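Local coordinates for methanol--corrinoid protein co-methyltransferase (Methanosarcina barkeri, PDB 2I2X) that methylates the cobalt(I) of a corrinoid bound to its partner protein, using methanol as the methyl donor in methanogenesis, at residues G379-K384 / K394-E399; Y372-R377 / C401-E406; G37-E42 / Y335-M340; M17-S22 / N341-T346. All blocks are in the same frame, centred on the assembly; numbering follows the deposited sequence.

Interaction 1. Residues G379-K384 / K394-E399; sequences GQSIVK and KNAAIE
Glu399 climbs past Ser381, and its atoms meet that serine one after another. At the base, Glu399 CB lies 3.6 Å from Ser381 OG, the hydroxyl that is itself bonded to the carbonyl of Val378. CG starts out trans to the backbone N (chi1 -166°) and comes within 3.8 Å of Ser381 CB. The bend at the next torsion (chi2 75°) folds the carboxylate back over the same methylene, so CD and OE1 stay near Ser381 CB. At the tip the two oxygens part: OE2 makes a salt bridge with Arg377, while OE1 accepts from a water 2.9 Å away. That water in turn accepts from Lys384 NZ at 2.7 Å, joining two charges that do not touch directly. The helices carrying these residues, 372-383 and 389-409, form an antiparallel helical hairpin; here the short axes run 8.0 Å apart at 151°, close enough for small residues to fill the gap. Ala396 is one of them: its CA is among the atoms nearest Ser381 OG, and its CB rests 3.8 Å from Ile382 CG1. On the hairpin's turn side, Asn395 ND2 donates to Ser381 O at 3.2 Å, nearly along the C=O axis and close to the amide plane. The same nitrogen bonds Asp385 OD1, while the aliphatic CE of Lys384 passes obliquely over the amide at 3.8 Å from ND2.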
loop_
_atom_site.group_PDB
_atom_site.type_symbol
_atom_site.label_atom_id
_atom_site.label_comp_id
_atom_site.label_asym_id
_atom_site.label_seq_id
_atom_site.Cartn_x
_atom_site.Cartn_y
_atom_site.Cartn_z
ATOM N N GLY A 379 -31.214 0.466 11.290
ATOM C CA GLY A 379 -31.526 1.790 11.839
ATOM C C GLY A 379 -32.959 1.935 12.378
ATOM O O GLY A 379 -33.141 2.432 13.506
ATOM N N GLN A 380 -33.959 1.516 11.588
ATOM C CA GLN A 380 -35.379 1.668 11.963
ATOM C C GLN A 380 -35.740 0.803 13.185
ATOM O O GLN A 380 -36.596 1.178 14.009
ATOM C CB GLN A 380 -36.328 1.307 10.808
ATOM C CG GLN A 380 -36.425 2.332 9.702
ATOM C CD GLN A 380 -37.109 1.791 8.444
ATOM O OE1 GLN A 380 -36.784 0.701 7.952
ATOM N NE2 GLN A 380 -38.044 2.563 7.904
ATOM N N SER A 381 -35.071 -0.341 13.297
ATOM C CA SER A 381 -35.391 -1.289 14.332
ATOM C C SER A 381 -34.835 -0.773 15.650
ATOM O O SER A 381 -35.359 -1.091 16.732
ATOM C CB SER A 381 -34.840 -2.678 13.992
ATOM O OG SER A 381 -33.459 -2.757 14.268
ATOM N N ILE A 382 -33.795 0.044 15.565
ATOM C CA ILE A 382 -33.237 0.670 16.756
ATOM C C ILE A 382 -34.123 1.795 17.296
ATOM O O ILE A 382 -34.406 1.838 18.493
ATOM C CB ILE A 382 -31.802 1.196 16.483
ATOM C CG1 ILE A 382 -30.874 -0.007 16.167
ATOM C CG2 ILE A 382 -31.290 2.110 17.650
ATOM C CD1 ILE A 382 -29.582 0.367 15.512
ATOM N N VAL A 383 -34.550 2.715 16.428
ATOM C CA VAL A 383 -35.185 3.930 16.912
ATOM C C VAL A 383 -36.581 3.627 17.450
ATOM O O VAL A 383 -37.077 4.332 18.337
ATOM C CB VAL A 383 -35.212 5.072 15.843
ATOM C CG1 VAL A 383 -33.803 5.443 15.426
ATOM C CG2 VAL A 383 -36.056 4.686 14.629
ATOM N N LYS A 384 -37.195 2.553 16.948
ATOM C CA LYS A 384 -38.535 2.170 17.410
ATOM C C LYS A 384 -38.587 1.855 18.920
ATOM O O LYS A 384 -39.670 1.822 19.482
ATOM C CB LYS A 384 -39.186 1.073 16.529
ATOM C CG LYS A 384 -38.614 -0.332 16.690
ATOM C CD LYS A 384 -39.310 -1.358 15.810
ATOM C CE LYS A 384 -39.060 -2.736 16.386
ATOM N NZ LYS A 384 -38.628 -3.782 15.412
ATOM N N LYS A 394 -31.301 -5.396 21.163
ATOM C CA LYS A 394 -31.895 -6.689 20.824
ATOM C C LYS A 394 -32.645 -6.593 19.488
ATOM O O LYS A 394 -32.541 -7.514 18.672
ATOM C CB LYS A 394 -32.793 -7.189 21.943
ATOM C CG LYS A 394 -33.381 -8.581 21.745
ATOM C CD LYS A 394 -33.779 -9.205 23.105
ATOM C CE LYS A 394 -35.131 -8.651 23.685
ATOM N NZ LYS A 394 -36.324 -8.862 22.777
ATOM N N ASN A 395 -33.371 -5.489 19.255
ATOM C CA ASN A 395 -34.119 -5.315 18.010
ATOM C C ASN A 395 -33.153 -5.408 16.807
ATOM O O ASN A 395 -33.437 -6.079 15.814
ATOM C CB ASN A 395 -34.866 -3.969 17.981
ATOM C CG ASN A 395 -36.037 -3.885 19.014
ATOM O OD1 ASN A 395 -36.449 -4.886 19.609
ATOM N ND2 ASN A 395 -36.559 -2.680 19.204
ATOM N N ALA A 396 -31.993 -4.774 16.936
ATOM C CA ALA A 396 -31.041 -4.683 15.855
ATOM C C ALA A 396 -30.519 -6.071 15.546
ATOM O O ALA A 396 -30.459 -6.479 14.380
ATOM C CB ALA A 396 -29.892 -3.713 16.211
ATOM N N ALA A 397 -30.161 -6.802 16.586
ATOM C CA ALA A 397 -29.671 -8.162 16.461
ATOM C C ALA A 397 -30.682 -9.072 15.765
ATOM O O ALA A 397 -30.308 -9.885 14.914
ATOM C CB ALA A 397 -29.331 -8.708 17.862
ATOM N N ILE A 398 -31.965 -8.933 16.115
ATOM C CA ILE A 398 -33.012 -9.796 15.538
ATOM C C ILE A 398 -33.342 -9.365 14.117
ATOM O O ILE A 398 -33.599 -10.206 13.251
ATOM C CB ILE A 398 -34.300 -9.858 16.425
ATOM C CG1 ILE A 398 -34.019 -10.680 17.696
ATOM C CG2 ILE A 398 -35.483 -10.467 15.642
ATOM C CD1 ILE A 398 -35.083 -10.498 18.814
ATOM N N GLU A 399 -33.354 -8.050 13.898
ATOM C CA GLU A 399 -33.572 -7.495 12.576
ATOM C C GLU A 399 -32.447 -7.934 11.633
ATOM O O GLU A 399 -32.678 -8.228 10.452
ATOM C CB GLU A 399 -33.625 -5.973 12.633
ATOM C CG GLU A 399 -34.179 -5.337 11.374
ATOM C CD GLU A 399 -35.685 -5.475 11.234
ATOM O OE1 GLU A 399 -36.392 -5.642 12.265
ATOM O OE2 GLU A 399 -36.162 -5.402 10.078
HETATM O O HOH W 1 -36.904 -5.850 15.095
#

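Interaction 2. Residues Y372-R377 / C401-E406; sequences YDNAYR and CNIIEE
Arg377 grips Glu406 end-on with two nitrogens: NH1 reaches OE1 at 2.7 Å, and NH2 reaches OE2 at the same 2.7 Å. Both bonds are fairly straight, 164° at the hydrogen. The carboxylate oxygens lie almost in the guanidinium plane but are met from above their own, since the two flat groups are turned 33° apart. One face of the guanidinium is laid on Ile403, whose CG1 comes 3.5 Å from Arg377 NE, toward the rim of the group. Ile403 CD1 continues the support down the arginine chain, 3.7 Å from Arg377 CD. That chain is fully extended, with CG trans to the backbone N (chi1 177°), and thus spans the space between the helices. The other branch of the isoleucine, CG2, presses on the amide of Asn374, 3.6 Å from its CG. Further out, Asn374 ND2 is bonded to the carbonyl of Tyr368, which helps to hold the amide in this orientation, and NE of Arg377 also pairs with Glu399. With the axes of these short segments 10.9 Å apart, large side chains bridge an antiparallel helical hairpin, made by the consecutive helices 372-383 and 389-409 of the C-terminal all-helical region.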
loop_
_atom_site.group_PDB
_atom_site.type_symbol
_atom_site.label_atom_id
_atom_site.label_comp_id
_atom_site.label_asym_id
_atom_site.label_seq_id
_atom_site.Cartn_x
_atom_site.Cartn_y
_atom_site.Cartn_z
ATOM N N TYR A 372 -26.425 -0.125 2.383
ATOM C CA TYR A 372 -27.094 1.039 2.948
ATOM C C TYR A 372 -28.609 0.851 3.087
ATOM O O TYR A 372 -29.197 1.386 4.026
ATOM C CB TYR A 372 -26.740 2.334 2.186
ATOM C CG TYR A 372 -27.395 2.423 0.823
ATOM C CD1 TYR A 372 -26.784 1.859 -0.302
ATOM C CD2 TYR A 372 -28.666 3.033 0.665
ATOM C CE1 TYR A 372 -27.410 1.914 -1.556
ATOM C CE2 TYR A 372 -29.302 3.083 -0.581
ATOM C CZ TYR A 372 -28.673 2.525 -1.691
ATOM O OH TYR A 372 -29.300 2.563 -2.933
ATOM N N ASP A 373 -29.254 0.111 2.192
ATOM C CA ASP A 373 -30.688 -0.156 2.404
ATOM C C ASP A 373 -30.954 -1.014 3.643
ATOM O O ASP A 373 -31.897 -0.735 4.394
ATOM C CB ASP A 373 -31.385 -0.754 1.182
ATOM C CG ASP A 373 -30.756 -2.038 0.747
ATOM O OD1 ASP A 373 -29.519 -2.137 0.926
ATOM O OD2 ASP A 373 -31.467 -2.950 0.231
ATOM N N ASN A 374 -30.151 -2.057 3.837
ATOM C CA ASN A 374 -30.240 -2.909 5.016
ATOM C C ASN A 374 -29.765 -2.196 6.290
ATOM O O ASN A 374 -30.356 -2.358 7.372
ATOM C CB ASN A 374 -29.483 -4.216 4.794
ATOM C CG ASN A 374 -30.130 -5.064 3.719
ATOM O OD1 ASN A 374 -31.359 -5.115 3.650
ATOM N ND2 ASN A 374 -29.315 -5.727 2.856
ATOM N N ALA A 375 -28.699 -1.419 6.165
ATOM C CA ALA A 375 -28.233 -0.637 7.292
ATOM C C ALA A 375 -29.366 0.286 7.807
ATOM O O ALA A 375 -29.571 0.415 9.028
ATOM C CB ALA A 375 -27.001 0.154 6.906
ATOM N N TYR A 376 -30.098 0.895 6.876
ATOM C CA TYR A 376 -31.192 1.810 7.190
ATOM C C TYR A 376 -32.281 1.049 7.957
ATOM O O TYR A 376 -32.810 1.532 8.958
ATOM C CB TYR A 376 -31.770 2.425 5.900
ATOM C CG TYR A 376 -32.853 3.443 6.144
ATOM C CD1 TYR A 376 -34.214 3.066 6.217
ATOM C CD2 TYR A 376 -32.524 4.789 6.326
ATOM C CE1 TYR A 376 -35.224 4.035 6.485
ATOM C CE2 TYR A 376 -33.499 5.761 6.569
ATOM C CZ TYR A 376 -34.841 5.397 6.661
ATOM O OH TYR A 376 -35.760 6.401 6.913
ATOM N N ARG A 377 -32.600 -0.141 7.474
ATOM C CA ARG A 377 -33.613 -0.990 8.088
ATOM C C ARG A 377 -33.212 -1.326 9.542
ATOM O O ARG A 377 -34.044 -1.228 10.457
ATOM C CB ARG A 377 -33.824 -2.243 7.236
ATOM C CG ARG A 377 -34.798 -3.250 7.770
ATOM C CD ARG A 377 -34.941 -4.458 6.841
ATOM N NE ARG A 377 -35.586 -5.605 7.495
ATOM C CZ ARG A 377 -35.898 -6.760 6.885
ATOM N NH1 ARG A 377 -35.626 -6.951 5.596
ATOM N NH2 ARG A 377 -36.472 -7.744 7.573
ATOM N N CYS A 401 -30.712 -10.756 11.869
ATOM C CA CYS A 401 -31.070 -12.157 11.554
ATOM C C CYS A 401 -32.126 -12.247 10.460
ATOM O O CYS A 401 -31.974 -13.054 9.510
ATOM C CB CYS A 401 -31.544 -12.925 12.795
ATOM S SG CYS A 401 -30.265 -13.170 14.066
ATOM N N ASN A 402 -33.172 -11.419 10.574
ATOM C CA ASN A 402 -34.209 -11.349 9.539
ATOM C C ASN A 402 -33.637 -10.976 8.187
ATOM O O ASN A 402 -33.950 -11.610 7.171
ATOM C CB ASN A 402 -35.315 -10.368 9.921
ATOM C CG ASN A 402 -36.115 -10.835 11.141
ATOM O OD1 ASN A 402 -36.190 -12.045 11.443
ATOM N ND2 ASN A 402 -36.715 -9.876 11.847
ATOM N N ILE A 403 -32.780 -9.956 8.195
ATOM C CA ILE A 403 -32.167 -9.459 6.987
ATOM C C ILE A 403 -31.326 -10.518 6.294
ATOM O O ILE A 403 -31.526 -10.753 5.101
ATOM C CB ILE A 403 -31.374 -8.160 7.229
ATOM C CG1 ILE A 403 -32.372 -7.024 7.472
ATOM C CG2 ILE A 403 -30.460 -7.864 6.007
ATOM C CD1 ILE A 403 -31.805 -5.846 8.160
ATOM N N ILE A 404 -30.430 -11.175 7.039
ATOM C CA ILE A 404 -29.570 -12.232 6.465
ATOM C C ILE A 404 -30.434 -13.388 5.935
ATOM O O ILE A 404 -30.157 -13.940 4.876
ATOM C CB ILE A 404 -28.515 -12.778 7.486
ATOM C CG1 ILE A 404 -27.612 -11.678 8.052
ATOM C CG2 ILE A 404 -27.699 -13.945 6.887
ATOM C CD1 ILE A 404 -26.965 -10.768 6.996
ATOM N N GLU A 405 -31.490 -13.732 6.659
ATOM C CA GLU A 405 -32.401 -14.794 6.243
ATOM C C GLU A 405 -33.070 -14.480 4.922
ATOM O O GLU A 405 -33.180 -15.365 4.061
ATOM C CB GLU A 405 -33.479 -15.071 7.317
ATOM C CG GLU A 405 -33.100 -16.147 8.288
ATOM C CD GLU A 405 -33.952 -16.201 9.582
ATOM O OE1 GLU A 405 -33.463 -16.817 10.552
ATOM O OE2 GLU A 405 -35.076 -15.664 9.667
ATOM N N GLU A 406 -33.536 -13.239 4.762
ATOM C CA GLU A 406 -34.181 -12.858 3.509
ATOM C C GLU A 406 -33.131 -12.922 2.408
ATOM O O GLU A 406 -33.394 -13.447 1.322
ATOM C CB GLU A 406 -34.822 -11.469 3.580
ATOM C CG GLU A 406 -36.041 -11.418 4.486
ATOM C CD GLU A 406 -36.468 -9.986 4.834
ATOM O OE1 GLU A 406 -36.211 -9.049 4.010
ATOM O OE2 GLU A 406 -37.064 -9.809 5.927
#

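Interaction 3. Residues G37-E42 / Y335-M340; sequences GYTIPE and YDCALM
Cys337 lays its sulfur against the peptide joining Ile40 to Pro41: SG is 3.3 Å from Pro41 N and about as near to Ile40 C. The proline ring adds to this, its CD 3.7 Å from the same SG. The thiol gets there because it stands trans to its own carbonyl carbon (chi1 -70°) on the side of helix 325-345 that faces residues 39-41. Just before Ile40, Thr39 drops between Cys337 and Met340. Its OG1 sits 3.3 Å from Cys337 CB, also meets Met340 CB at 3.7 Å, and hydrogen-bonds the Asn341 side chain just past Met340. The methyl group, CG2, meets the thioether instead, 3.8 Å from Met340 SD, with the two side chains crossing at about a right angle. In place of Thr39, an alanine would lose the bond to Asn341 and probably leave Cys337 CB and the end of Met340 less closely packed. Outward from here, Asp336 and Tyr335 on the same helix reach the second copy of this protein, binding its Lys289 and the carbonyl of its Asp297. The contact is that of a TIM barrel, in which strand 40-43, between the parallel strands 80-86 and 309-311, is backed by a helix on the outside.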
loop_
_atom_site.group_PDB
_atom_site.type_symbol
_atom_site.label_atom_id
_atom_site.label_comp_id
_atom_site.label_asym_id
_atom_site.label_seq_id
_atom_site.Cartn_x
_atom_site.Cartn_y
_atom_site.Cartn_z
ATOM N N GLY A 37 -20.706 17.999 0.805
ATOM C CA GLY A 37 -20.683 17.970 -0.656
ATOM C C GLY A 37 -19.328 17.517 -1.215
ATOM O O GLY A 37 -19.067 17.728 -2.366
ATOM N N TYR A 38 -18.461 16.918 -0.383
ATOM C CA TYR A 38 -17.238 16.274 -0.878
ATOM C C TYR A 38 -16.635 15.275 0.121
ATOM O O TYR A 38 -16.584 15.561 1.318
ATOM C CB TYR A 38 -16.171 17.293 -1.316
ATOM C CG TYR A 38 -15.673 18.246 -0.251
ATOM C CD1 TYR A 38 -16.273 19.493 -0.056
ATOM C CD2 TYR A 38 -14.590 17.907 0.542
ATOM C CE1 TYR A 38 -15.792 20.382 0.920
ATOM C CE2 TYR A 38 -14.092 18.783 1.517
ATOM C CZ TYR A 38 -14.693 20.022 1.701
ATOM O OH TYR A 38 -14.143 20.886 2.646
ATOM N N THR A 39 -16.171 14.132 -0.386
ATOM C CA THR A 39 -15.481 13.158 0.450
ATOM C C THR A 39 -14.056 13.629 0.727
ATOM O O THR A 39 -13.473 14.358 -0.078
ATOM C CB THR A 39 -15.447 11.773 -0.213
ATOM O OG1 THR A 39 -14.802 11.871 -1.496
ATOM C CG2 THR A 39 -16.872 11.211 -0.384
ATOM N N ILE A 40 -13.498 13.226 1.864
ATOM C CA ILE A 40 -12.149 13.653 2.250
ATOM C C ILE A 40 -11.293 12.459 2.650
ATOM O O ILE A 40 -11.743 11.620 3.446
ATOM C CB ILE A 40 -12.170 14.595 3.449
ATOM C CG1 ILE A 40 -13.018 15.833 3.173
ATOM C CG2 ILE A 40 -10.776 15.036 3.794
ATOM C CD1 ILE A 40 -13.666 16.360 4.440
ATOM N N PRO A 41 -10.052 12.374 2.112
ATOM C CA PRO A 41 -9.195 11.279 2.580
ATOM C C PRO A 41 -8.709 11.539 3.998
ATOM O O PRO A 41 -8.443 12.681 4.365
ATOM C CB PRO A 41 -8.029 11.291 1.578
ATOM C CG PRO A 41 -7.961 12.719 1.091
ATOM C CD PRO A 41 -9.383 13.224 1.104
ATOM N N GLU A 42 -8.588 10.470 4.779
ATOM C CA GLU A 42 -8.119 10.539 6.167
ATOM C C GLU A 42 -6.982 9.530 6.314
ATOM O O GLU A 42 -7.205 8.310 6.294
ATOM C CB GLU A 42 -9.265 10.239 7.156
ATOM C CG GLU A 42 -8.871 10.235 8.678
ATOM C CD GLU A 42 -10.061 10.549 9.677
ATOM O OE1 GLU A 42 -11.262 10.254 9.399
ATOM O OE2 GLU A 42 -9.790 11.124 10.754
ATOM N N TYR A 335 -7.294 9.720 -4.316
ATOM C CA TYR A 335 -7.820 9.434 -5.630
ATOM C C TYR A 335 -9.198 8.776 -5.526
ATOM O O TYR A 335 -10.093 9.073 -6.315
ATOM C CB TYR A 335 -6.835 8.554 -6.408
ATOM C CG TYR A 335 -5.859 9.297 -7.301
ATOM C CD1 TYR A 335 -6.314 10.157 -8.310
ATOM C CD2 TYR A 335 -4.486 9.112 -7.169
ATOM C CE1 TYR A 335 -5.436 10.825 -9.151
ATOM C CE2 TYR A 335 -3.593 9.783 -8.004
ATOM C CZ TYR A 335 -4.071 10.648 -8.992
ATOM O OH TYR A 335 -3.181 11.287 -9.859
ATOM N N ASP A 336 -9.371 7.873 -4.551
ATOM C CA ASP A 336 -10.680 7.255 -4.297
ATOM C C ASP A 336 -11.664 8.376 -4.036
ATOM O O ASP A 336 -12.780 8.338 -4.538
ATOM C CB ASP A 336 -10.658 6.297 -3.093
ATOM C CG ASP A 336 -9.918 5.009 -3.375
ATOM O OD1 ASP A 336 -9.828 4.622 -4.548
ATOM O OD2 ASP A 336 -9.398 4.385 -2.426
ATOM N N CYS A 337 -11.245 9.380 -3.263
ATOM C CA CYS A 337 -12.114 10.514 -3.011
ATOM C C CYS A 337 -12.391 11.294 -4.286
ATOM O O CYS A 337 -13.528 11.724 -4.507
ATOM C CB CYS A 337 -11.589 11.415 -1.886
ATOM S SG CYS A 337 -11.691 10.649 -0.173
ATOM N N ALA A 338 -11.388 11.457 -5.149
ATOM C CA ALA A 338 -11.576 12.270 -6.344
ATOM C C ALA A 338 -12.668 11.686 -7.281
ATOM O O ALA A 338 -13.461 12.429 -7.879
ATOM C CB ALA A 338 -10.238 12.519 -7.082
ATOM N N LEU A 339 -12.742 10.365 -7.338
ATOM C CA LEU A 339 -13.749 9.642 -8.116
ATOM C C LEU A 339 -15.116 9.945 -7.554
ATOM O O LEU A 339 -16.075 10.303 -8.278
ATOM C CB LEU A 339 -13.478 8.122 -8.060
ATOM C CG LEU A 339 -14.420 7.264 -8.909
ATOM C CD1 LEU A 339 -14.233 7.578 -10.416
ATOM C CD2 LEU A 339 -14.282 5.745 -8.596
ATOM N N MET A 340 -15.211 9.828 -6.239
ATOM C CA MET A 340 -16.476 10.074 -5.582
ATOM C C MET A 340 -16.855 11.525 -5.831
ATOM O O MET A 340 -17.986 11.785 -6.212
ATOM C CB MET A 340 -16.414 9.716 -4.093
ATOM C CG MET A 340 -16.587 8.202 -3.819
ATOM S SD MET A 340 -16.564 7.813 -2.046
ATOM C CE MET A 340 -14.819 8.001 -1.630
#

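Interaction 4. Residues M17-S22 / N341-T346; sequences MTFGVS and NTALET
Thr18 O and Val21 O both grip one ammonium, NZ of Lys277, at either end of the bend that meets Leu344. Between them the bend presents Phe19 and Gly20 to the last turn of helix 325-345. Leu344 supplies most of the helix side of the contact. Its CD2 comes 3.5 Å from Phe19 O and touches Val21 CG1 at 3.9 Å, while Thr18 CG2 lies a little farther off, at 4.4 Å. The other methyl, CD1, is 3.8 Å from Phe19 O and also faces CA of Gly20. A side chain at Gly20 would run into that methyl, and the positive phi of the residue (70°) suits glycine as well. Phe19 slides past the leucine in the opposite sense, its CE2 3.9 Å from Leu344 CG. The ring swings there because CG sits between the backbone N and the carbonyl carbon (chi1 52°), and it then meets Ala343 edge-on, with CZ 3.9 Å from Ala343 CB. Replacing Leu344 by an alanine would probably leave Phe19 O and Val21 CG1 facing a gap where both branch methyls had been. Phe19 also touches Leu352 and Met356 of helix 349-361, whose Asp349 bonds Thr18 OG1. Glu345, next along the helix, makes a salt bridge to Lys11 of another chain of the assembly. Across the two segments themselves, then, the contact is made by apolar fit, while several polar groups of the bend find partners elsewhere, among them Lys277 and Asp349.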
loop_
_atom_site.group_PDB
_atom_site.type_symbol
_atom_site.label_atom_id
_atom_site.label_comp_id
_atom_site.label_asym_id
_atom_site.label_seq_id
_atom_site.Cartn_x
_atom_site.Cartn_y
_atom_site.Cartn_z
ATOM N N MET A 17 -29.624 8.701 1.279
ATOM C CA MET A 17 -28.234 8.617 1.699
ATOM C C MET A 17 -27.249 8.548 0.505
ATOM O O MET A 17 -27.496 7.882 -0.523
ATOM C CB MET A 17 -28.040 7.429 2.622
ATOM C CG MET A 17 -28.879 7.511 3.922
ATOM S SD MET A 17 -28.678 6.034 4.931
ATOM C CE MET A 17 -27.149 6.492 5.699
ATOM N N THR A 18 -26.140 9.254 0.662
ATOM C CA THR A 18 -25.118 9.265 -0.335
ATOM C C THR A 18 -23.774 9.547 0.336
ATOM O O THR A 18 -23.719 9.869 1.544
ATOM C CB THR A 18 -25.445 10.268 -1.484
ATOM O OG1 THR A 18 -24.749 9.870 -2.661
ATOM C CG2 THR A 18 -25.050 11.709 -1.138
ATOM N N PHE A 19 -22.693 9.424 -0.444
ATOM C CA PHE A 19 -21.370 9.724 0.083
ATOM C C PHE A 19 -21.019 11.230 -0.005
ATOM O O PHE A 19 -21.571 11.949 -0.849
ATOM C CB PHE A 19 -20.325 8.826 -0.559
ATOM C CG PHE A 19 -20.353 8.807 -2.089
ATOM C CD1 PHE A 19 -20.592 7.622 -2.769
ATOM C CD2 PHE A 19 -20.066 9.951 -2.825
ATOM C CE1 PHE A 19 -20.577 7.580 -4.186
ATOM C CE2 PHE A 19 -20.058 9.927 -4.206
ATOM C CZ PHE A 19 -20.310 8.734 -4.910
ATOM N N GLY A 20 -20.160 11.708 0.893
ATOM C CA GLY A 20 -19.732 13.107 0.909
ATOM C C GLY A 20 -20.781 14.132 1.313
ATOM O O GLY A 20 -20.510 15.359 1.415
ATOM N N VAL A 21 -22.003 13.654 1.513
ATOM C CA VAL A 21 -22.983 14.533 2.122
ATOM C C VAL A 21 -23.683 13.951 3.334
ATOM O O VAL A 21 -24.094 12.791 3.381
ATOM C CB VAL A 21 -23.959 15.285 1.073
ATOM C CG1 VAL A 21 -23.732 14.861 -0.350
ATOM C CG2 VAL A 21 -25.422 15.238 1.485
ATOM N N SER A 22 -23.781 14.782 4.341
ATOM C CA SER A 22 -24.645 14.423 5.432
ATOM C C SER A 22 -25.561 15.582 5.756
ATOM O O SER A 22 -25.269 16.740 5.416
ATOM C CB SER A 22 -23.845 13.919 6.622
ATOM O OG SER A 22 -22.712 14.727 6.819
ATOM N N ASN A 341 -15.915 12.466 -5.678
ATOM C CA ASN A 341 -16.287 13.872 -5.772
ATOM C C ASN A 341 -16.719 14.264 -7.159
ATOM O O ASN A 341 -17.556 15.142 -7.295
ATOM C CB ASN A 341 -15.202 14.804 -5.234
ATOM C CG ASN A 341 -14.904 14.573 -3.753
ATOM O OD1 ASN A 341 -15.715 13.956 -3.007
ATOM N ND2 ASN A 341 -13.748 15.093 -3.298
ATOM N N THR A 342 -16.163 13.601 -8.185
ATOM C CA THR A 342 -16.562 13.803 -9.592
ATOM C C THR A 342 -18.009 13.327 -9.839
ATOM O O THR A 342 -18.748 13.916 -10.642
ATOM C CB THR A 342 -15.590 13.018 -10.551
ATOM O OG1 THR A 342 -14.255 13.482 -10.375
ATOM C CG2 THR A 342 -15.964 13.180 -12.023
ATOM N N ALA A 343 -18.372 12.218 -9.191
ATOM C CA ALA A 343 -19.732 11.682 -9.199
ATOM C C ALA A 343 -20.694 12.718 -8.635
ATOM O O ALA A 343 -21.754 13.001 -9.223
ATOM C CB ALA A 343 -19.801 10.389 -8.394
ATOM N N LEU A 344 -20.316 13.314 -7.521
ATOM C CA LEU A 344 -21.158 14.321 -6.917
ATOM C C LEU A 344 -21.327 15.515 -7.862
ATOM O O LEU A 344 -22.439 15.972 -8.126
ATOM C CB LEU A 344 -20.593 14.760 -5.563
ATOM C CG LEU A 344 -20.766 13.783 -4.400
ATOM C CD1 LEU A 344 -19.681 14.066 -3.345
ATOM C CD2 LEU A 344 -22.219 13.840 -3.749
ATOM N N GLU A 345 -20.216 15.997 -8.397
ATOM C CA GLU A 345 -20.238 17.190 -9.206
ATOM C C GLU A 345 -21.106 17.009 -10.466
ATOM O O GLU A 345 -21.704 17.959 -10.975
ATOM C CB GLU A 345 -18.794 17.597 -9.535
ATOM C CG GLU A 345 -18.028 18.013 -8.279
ATOM C CD GLU A 345 -18.717 19.156 -7.509
ATOM O OE1 GLU A 345 -19.270 20.100 -8.134
ATOM O OE2 GLU A 345 -18.674 19.133 -6.275
ATOM N N THR A 346 -21.196 15.781 -10.939
ATOM C CA THR A 346 -21.904 15.521 -12.164
ATOM C C THR A 346 -23.226 14.835 -11.883
ATOM O O THR A 346 -23.877 14.370 -12.812
ATOM C CB THR A 346 -21.055 14.654 -13.143
ATOM O OG1 THR A 346 -20.749 13.369 -12.540
ATOM C CG2 THR A 346 -19.781 15.406 -13.533
#

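Overall arrangement
From the N terminus, the chain first lays 17-22 and then 37-42 along the place that helix 325-345 will later fill. Interaction 3 closes the inner of the two resulting loops, and interaction 4, nested round it, the outer; the inner loop holds most of the barrel. They touch directly: Asn341 OD1 probably accepts from Thr39 N, and Gly20 O from Gly37 N. After this come helices 372-383 and 389-409, where interaction 1 is nested inside interaction 2 on the same hairpin, the two joined through Arg377 and Glu399. No loops cross. Met17 packing on Tyr376 links interaction 4 to interaction 2, and so the barrel side to the helical region.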